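Local coordinates for transglutaminase-like domain-containing protein (Streptococcus suis, PDB 4XZ7) that probably acts as a transglutaminase with antiphagocytic properties in virulence, this chain being the part of a longer protein that holds its transglutaminase-like domain, at residues B[262-267]-B[293-298]; B[300-305]-B[334-339]. One frame throughout, in Å; residues are numbered along the deposited sequence.

Interaction 1. Residues B[262-267]-B[293-298]; sequences AMCVGF and VPHATA
Cys-264 and His-295 face each other where the start of helix 264-277 packs on strand 294-302. With Asp-310, which hydrogen-bonds the ring of His-295 through its OD2 atom, they match the Cys-His-Asp catalytic triad of the transglutaminase fold and so probably form the active site. The principle illustrated is a division of labour: the helix start brings the cysteine, the sheet brings the histidine, and the residue just past strand 305-309 is the aspartate.

On the strand, His-295 comes first. Its CG lies anti to the backbone N (chi1 -165°), which swings the imidazole from the strand to Cys-264. CE1 approaches Cys-264 CB at 3.5 Å, and ND1 stands 3.8 Å from Cys-264 SG. The sulfur lies 4.4 Å from the ring centroid and 37° off the ring normal, an oblique placement. The ND1-CE1 side of the ring is the one near the cysteine, while the other ring nitrogen, NE2, is held by Asp-310. Thr-312, Tyr-339 and Met-355 also touch the imidazole.

Ala-296 follows, with its CB directed at the helix. Its backbone N is 3.4 Å from Cys-264 SG, so the sulfur lies close to the strand backbone as well as to the imidazole. Ser-268, a turn further along the helix, hydrogen-bonds Cys-264 O and weakly reaches Ala-296 O, adding a polar tie. Val-265, which also packs on Tyr-169 of the second subunit, sets its CG2 methyl 3.7 Å from Ala-296 CB, and Cys-264 SG meets Ala-296 CB at the same 3.7 Å.

Interaction 2. Residues B[300-305]-B[334-339]; sequences VYYDKK and IGEDSY
A single side-chain hydrogen bond, Tyr-302 to Glu-336, joins the end of strand 294-302 to the loop ahead of strand 340-343, in a partly buried place towards the periphery of the chain. The phenol donates from OH to Glu-336 OE1 over 2.6 Å. The two side chains arrive from opposite directions: OE1 lies at the ring edge, in the ring plane, yet the hydroxyl reaches it from above the carboxylate, 68° out of that plane. The ring and carboxylate planes stand 76° apart. Glu-336 spans the gap with its CG pointing away from the backbone N (chi1 164°) and the rest of the chain extended.

Tyr-302 also opens a two-residue beta hairpin between strands 294-302 and 305-309, closed by a type I' turn whose Lys-305 N bonds Tyr-302 O at 3.0 Å. In the loop, Glu-336 occupies the second position of a type II turn running from Gly-335 to Ser-338.

Neighbours fix both partners. The Tyr-302 ring stacks with His-307 and touches Arg-214 and Val-217 of helix 213-227. Arg-214 NE forms a salt bridge with the same OE1, so a single carboxylate oxygen receives both the phenol and the guanidinium. Next along the loop, Asp-337 ties its turn to strand 305-309, OD2 bonding His-307 ND1 and OD1 bonding Thr-308 N.

Both contacts use strand 294-302, interaction 1 near its beginning and interaction 2 at its far end, with centres about 16 Å apart. Interaction 1 is largely buried and works by close packing of sulfur, imidazole and methyl groups; interaction 2, partly buried and farther from the centre of the chain, rests on a hydrogen bond reinforced by charge. One holds the helix start against the sheet, the other a loop against a hairpin. Tyr-339 bridges them: its OH is 3.2 Å from His-295 CD2 and bonds Asp-310 OD1, so the loop of 334-339 also reaches the probable active site.

Interaction 1. Residues B[262-267]-B[293-298]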
loop_
_atom_site.group_PDB
_atom_site.type_symbol
_atom_site.label_atom_id
_atom_site.label_comp_id
_atom_site.label_asym_id
_atom_site.label_seq_id
_atom_site.Cartn_x
_atom_site.Cartn_y
_atom_site.Cartn_z
ATOM N N ALA B 262 -17.305 -0.212 10.585
ATOM C CA ALA B 262 -17.397 0.998 9.783
ATOM C C ALA B 262 -17.385 2.264 10.627
ATOM O O ALA B 262 -17.560 2.217 11.853
ATOM C CB ALA B 262 -18.663 0.952 8.918
ATOM N N MET B 263 -17.136 3.360 9.967
ATOM C CA MET B 263 -17.282 4.670 10.508
ATOM C C MET B 263 -18.382 5.415 9.803
ATOM O O MET B 263 -19.016 4.860 8.980
ATOM C CB MET B 263 -15.987 5.418 10.390
ATOM C CG MET B 263 -15.039 5.001 11.438
ATOM S SD MET B 263 -13.361 5.444 11.200
ATOM C CE MET B 263 -13.390 7.162 10.905
ATOM N N CYS B 264 -18.554 6.672 10.147
ATOM C CA CYS B 264 -19.688 7.465 9.715
ATOM C C CYS B 264 -19.975 7.489 8.208
ATOM O O CYS B 264 -21.082 7.320 7.821
ATOM C CB CYS B 264 -19.674 8.887 10.312
ATOM S SG CYS B 264 -18.358 9.977 9.782
ATOM N N VAL B 265 -18.959 7.693 7.397
ATOM C CA VAL B 265 -19.136 7.705 5.982
ATOM C C VAL B 265 -19.603 6.346 5.515
ATOM O O VAL B 265 -20.481 6.275 4.731
ATOM C CB VAL B 265 -17.900 8.182 5.208
ATOM C CG1 VAL B 265 -18.114 8.024 3.721
ATOM C CG2 VAL B 265 -17.608 9.628 5.529
ATOM N N GLY B 266 -19.038 5.283 6.054
ATOM C CA GLY B 266 -19.516 3.955 5.702
ATOM C C GLY B 266 -20.990 3.750 5.998
ATOM O O GLY B 266 -21.782 3.441 5.105
ATOM N N PHE B 267 -21.364 3.924 7.264
ATOM C CA PHE B 267 -22.777 3.893 7.651
ATOM C C PHE B 267 -23.672 4.725 6.731
ATOM O O PHE B 267 -24.703 4.252 6.277
ATOM C CB PHE B 267 -22.946 4.401 9.074
ATOM C CG PHE B 267 -22.663 3.381 10.135
ATOM C CD1 PHE B 267 -23.705 2.691 10.740
ATOM C CD2 PHE B 267 -21.362 3.153 10.570
ATOM C CE1 PHE B 267 -23.454 1.774 11.746
ATOM C CE2 PHE B 267 -21.097 2.234 11.579
ATOM C CZ PHE B 267 -22.142 1.547 12.174
ATOM N N VAL B 293 -16.477 18.037 15.840
ATOM C CA VAL B 293 -15.630 17.122 15.069
ATOM C C VAL B 293 -16.291 16.742 13.735
ATOM O O VAL B 293 -17.516 16.640 13.637
ATOM C CB VAL B 293 -15.246 15.849 15.893
ATOM C CG1 VAL B 293 -15.865 15.879 17.274
ATOM C CG2 VAL B 293 -15.588 14.559 15.150
ATOM N N PRO B 294 -15.472 16.559 12.687
ATOM C CA PRO B 294 -16.020 16.297 11.357
ATOM C C PRO B 294 -16.860 15.011 11.330
ATOM O O PRO B 294 -16.470 13.999 11.913
ATOM C CB PRO B 294 -14.761 16.173 10.479
ATOM C CG PRO B 294 -13.667 16.899 11.268
ATOM C CD PRO B 294 -13.998 16.562 12.679
ATOM N N HIS B 295 -18.010 15.055 10.666
ATOM C CA HIS B 295 -18.932 13.941 10.708
ATOM C C HIS B 295 -19.647 13.806 9.371
ATOM O O HIS B 295 -19.546 14.685 8.496
ATOM C CB HIS B 295 -19.934 14.134 11.860
ATOM C CG HIS B 295 -20.702 12.896 12.215
ATOM N ND1 HIS B 295 -20.093 11.749 12.686
ATOM C CD2 HIS B 295 -22.030 12.628 12.174
ATOM C CE1 HIS B 295 -21.018 10.832 12.923
ATOM N NE2 HIS B 295 -22.197 11.337 12.615
ATOM N N ALA B 296 -20.369 12.701 9.213
ATOM C CA ALA B 296 -21.123 12.438 7.987
ATOM C C ALA B 296 -22.459 11.793 8.298
ATOM O O ALA B 296 -22.576 11.012 9.247
ATOM C CB ALA B 296 -20.326 11.558 7.047
ATOM N N THR B 297 -23.471 12.139 7.508
ATOM C CA THR B 297 -24.826 11.641 7.713
ATOM C C THR B 297 -25.483 11.426 6.349
ATOM O O THR B 297 -24.910 11.808 5.330
ATOM C CB THR B 297 -25.695 12.636 8.539
ATOM O OG1 THR B 297 -25.774 13.889 7.843
ATOM C CG2 THR B 297 -25.115 12.874 9.936
ATOM N N ALA B 298 -26.681 10.841 6.317
ATOM C CA ALA B 298 -27.440 10.832 5.069
ATOM C C ALA B 298 -28.510 11.911 5.102
ATOM O O ALA B 298 -29.006 12.274 6.167
ATOM C CB ALA B 298 -28.079 9.488 4.814
#

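Interaction 2. Residues B[300-305]-B[334-339]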
loop_
_atom_site.group_PDB
_atom_site.type_symbol
_atom_site.label_atom_id
_atom_site.label_comp_id
_atom_site.label_asym_id
_atom_site.label_seq_id
_atom_site.Cartn_x
_atom_site.Cartn_y
_atom_site.Cartn_z
ATOM N N VAL B 300 -32.232 12.242 3.474
ATOM C CA VAL B 300 -33.244 11.340 2.927
ATOM C C VAL B 300 -34.553 12.082 2.745
ATOM O O VAL B 300 -34.935 12.879 3.598
ATOM C CB VAL B 300 -33.516 10.128 3.843
ATOM C CG1 VAL B 300 -34.067 8.963 3.035
ATOM C CG2 VAL B 300 -32.262 9.708 4.565
ATOM N N TYR B 301 -35.250 11.816 1.653
ATOM C CA TYR B 301 -36.532 12.469 1.428
ATOM C C TYR B 301 -37.682 11.577 1.870
ATOM O O TYR B 301 -37.838 10.473 1.372
ATOM C CB TYR B 301 -36.698 12.844 -0.047
ATOM C CG TYR B 301 -37.969 13.615 -0.334
ATOM C CD1 TYR B 301 -38.047 14.979 -0.079
ATOM C CD2 TYR B 301 -39.085 12.983 -0.857
ATOM C CE1 TYR B 301 -39.208 15.696 -0.337
ATOM C CE2 TYR B 301 -40.262 13.695 -1.120
ATOM C CZ TYR B 301 -40.311 15.051 -0.859
ATOM O OH TYR B 301 -41.458 15.771 -1.117
ATOM N N TYR B 302 -38.483 12.053 2.810
ATOM C CA TYR B 302 -39.725 11.360 3.141
ATOM C C TYR B 302 -40.685 12.313 3.819
ATOM O O TYR B 302 -40.274 13.353 4.365
ATOM C CB TYR B 302 -39.469 10.127 4.020
ATOM C CG TYR B 302 -38.750 10.393 5.335
ATOM C CD1 TYR B 302 -37.363 10.258 5.437
ATOM C CD2 TYR B 302 -39.460 10.758 6.475
ATOM C CE1 TYR B 302 -36.706 10.498 6.640
ATOM C CE2 TYR B 302 -38.814 10.993 7.681
ATOM C CZ TYR B 302 -37.438 10.865 7.757
ATOM O OH TYR B 302 -36.804 11.103 8.957
ATOM N N ASP B 303 -41.969 11.970 3.747
ATOM C CA ASP B 303 -43.013 12.791 4.333
ATOM C C ASP B 303 -42.861 14.241 3.908
ATOM O O ASP B 303 -42.756 15.130 4.753
ATOM C CB ASP B 303 -42.985 12.682 5.864
ATOM C CG ASP B 303 -43.451 11.323 6.365
ATOM O OD1 ASP B 303 -43.645 10.411 5.531
ATOM O OD2 ASP B 303 -43.616 11.169 7.594
ATOM N N LYS B 304 -42.793 14.463 2.596
ATOM C CA LYS B 304 -42.758 15.813 2.034
ATOM C C LYS B 304 -41.540 16.639 2.420
ATOM O O LYS B 304 -41.529 17.850 2.169
ATOM C CB LYS B 304 -44.001 16.612 2.456
ATOM C CG LYS B 304 -45.331 16.023 2.082
ATOM C CD LYS B 304 -46.437 17.019 2.448
ATOM C CE LYS B 304 -47.815 16.436 2.216
ATOM N NZ LYS B 304 -48.904 17.412 2.542
ATOM N N LYS B 305 -40.533 16.029 3.046
ATOM C CA LYS B 305 -39.383 16.819 3.479
ATOM C C LYS B 305 -38.052 16.092 3.361
ATOM O O LYS B 305 -37.982 14.863 3.393
ATOM C CB LYS B 305 -39.572 17.290 4.931
ATOM C CG LYS B 305 -40.285 18.636 5.077
ATOM C CD LYS B 305 -40.376 19.069 6.539
ATOM C CE LYS B 305 -38.998 19.156 7.203
ATOM N NZ LYS B 305 -38.186 20.325 6.732
ATOM N N ILE B 334 -34.278 8.264 16.260
ATOM C CA ILE B 334 -33.054 8.217 15.446
ATOM C C ILE B 334 -32.519 9.626 15.150
ATOM O O ILE B 334 -31.767 9.835 14.186
ATOM C CB ILE B 334 -33.244 7.452 14.095
ATOM C CG1 ILE B 334 -34.180 8.204 13.144
ATOM C CG2 ILE B 334 -33.710 6.016 14.334
ATOM C CD1 ILE B 334 -35.625 8.003 13.438
ATOM N N GLY B 335 -32.902 10.584 15.990
ATOM C CA GLY B 335 -32.346 11.928 15.936
ATOM C C GLY B 335 -32.630 12.715 14.664
ATOM O O GLY B 335 -31.867 13.614 14.314
ATOM N N GLU B 336 -33.723 12.374 13.983
ATOM C CA GLU B 336 -34.160 13.060 12.769
ATOM C C GLU B 336 -34.012 14.580 12.868
ATOM O O GLU B 336 -34.531 15.207 13.803
ATOM C CB GLU B 336 -35.618 12.681 12.463
ATOM C CG GLU B 336 -36.339 13.579 11.464
ATOM C CD GLU B 336 -37.758 13.093 11.135
ATOM O OE1 GLU B 336 -38.002 11.863 11.105
ATOM O OE2 GLU B 336 -38.633 13.946 10.896
ATOM N N ASP B 337 -33.264 15.147 11.922
ATOM C CA ASP B 337 -33.145 16.593 11.740
ATOM C C ASP B 337 -32.594 17.332 12.936
ATOM O O ASP B 337 -33.082 18.408 13.279
ATOM C CB ASP B 337 -34.504 17.192 11.386
ATOM C CG ASP B 337 -34.948 16.809 10.011
ATOM O OD1 ASP B 337 -34.060 16.635 9.155
ATOM O OD2 ASP B 337 -36.166 16.682 9.781
ATOM N N SER B 338 -31.578 16.769 13.568
ATOM C CA SER B 338 -31.002 17.408 14.736
ATOM C C SER B 338 -29.833 18.315 14.350
ATOM O O SER B 338 -29.215 18.951 15.212
ATOM C CB SER B 338 -30.543 16.358 15.740
ATOM O OG SER B 338 -29.415 15.669 15.252
ATOM N N TYR B 339 -29.531 18.366 13.054
ATOM C CA TYR B 339 -28.450 19.210 12.546
ATOM C C TYR B 339 -28.947 20.529 11.972
ATOM O O TYR B 339 -30.012 20.589 11.362
ATOM C CB TYR B 339 -27.661 18.468 11.465
ATOM C CG TYR B 339 -26.720 17.444 12.027
ATOM C CD1 TYR B 339 -25.385 17.760 12.281
ATOM C CD2 TYR B 339 -27.165 16.160 12.325
ATOM C CE1 TYR B 339 -24.528 16.819 12.810
ATOM C CE2 TYR B 339 -26.317 15.212 12.855
ATOM C CZ TYR B 339 -25.003 15.539 13.095
ATOM O OH TYR B 339 -24.160 14.579 13.614
#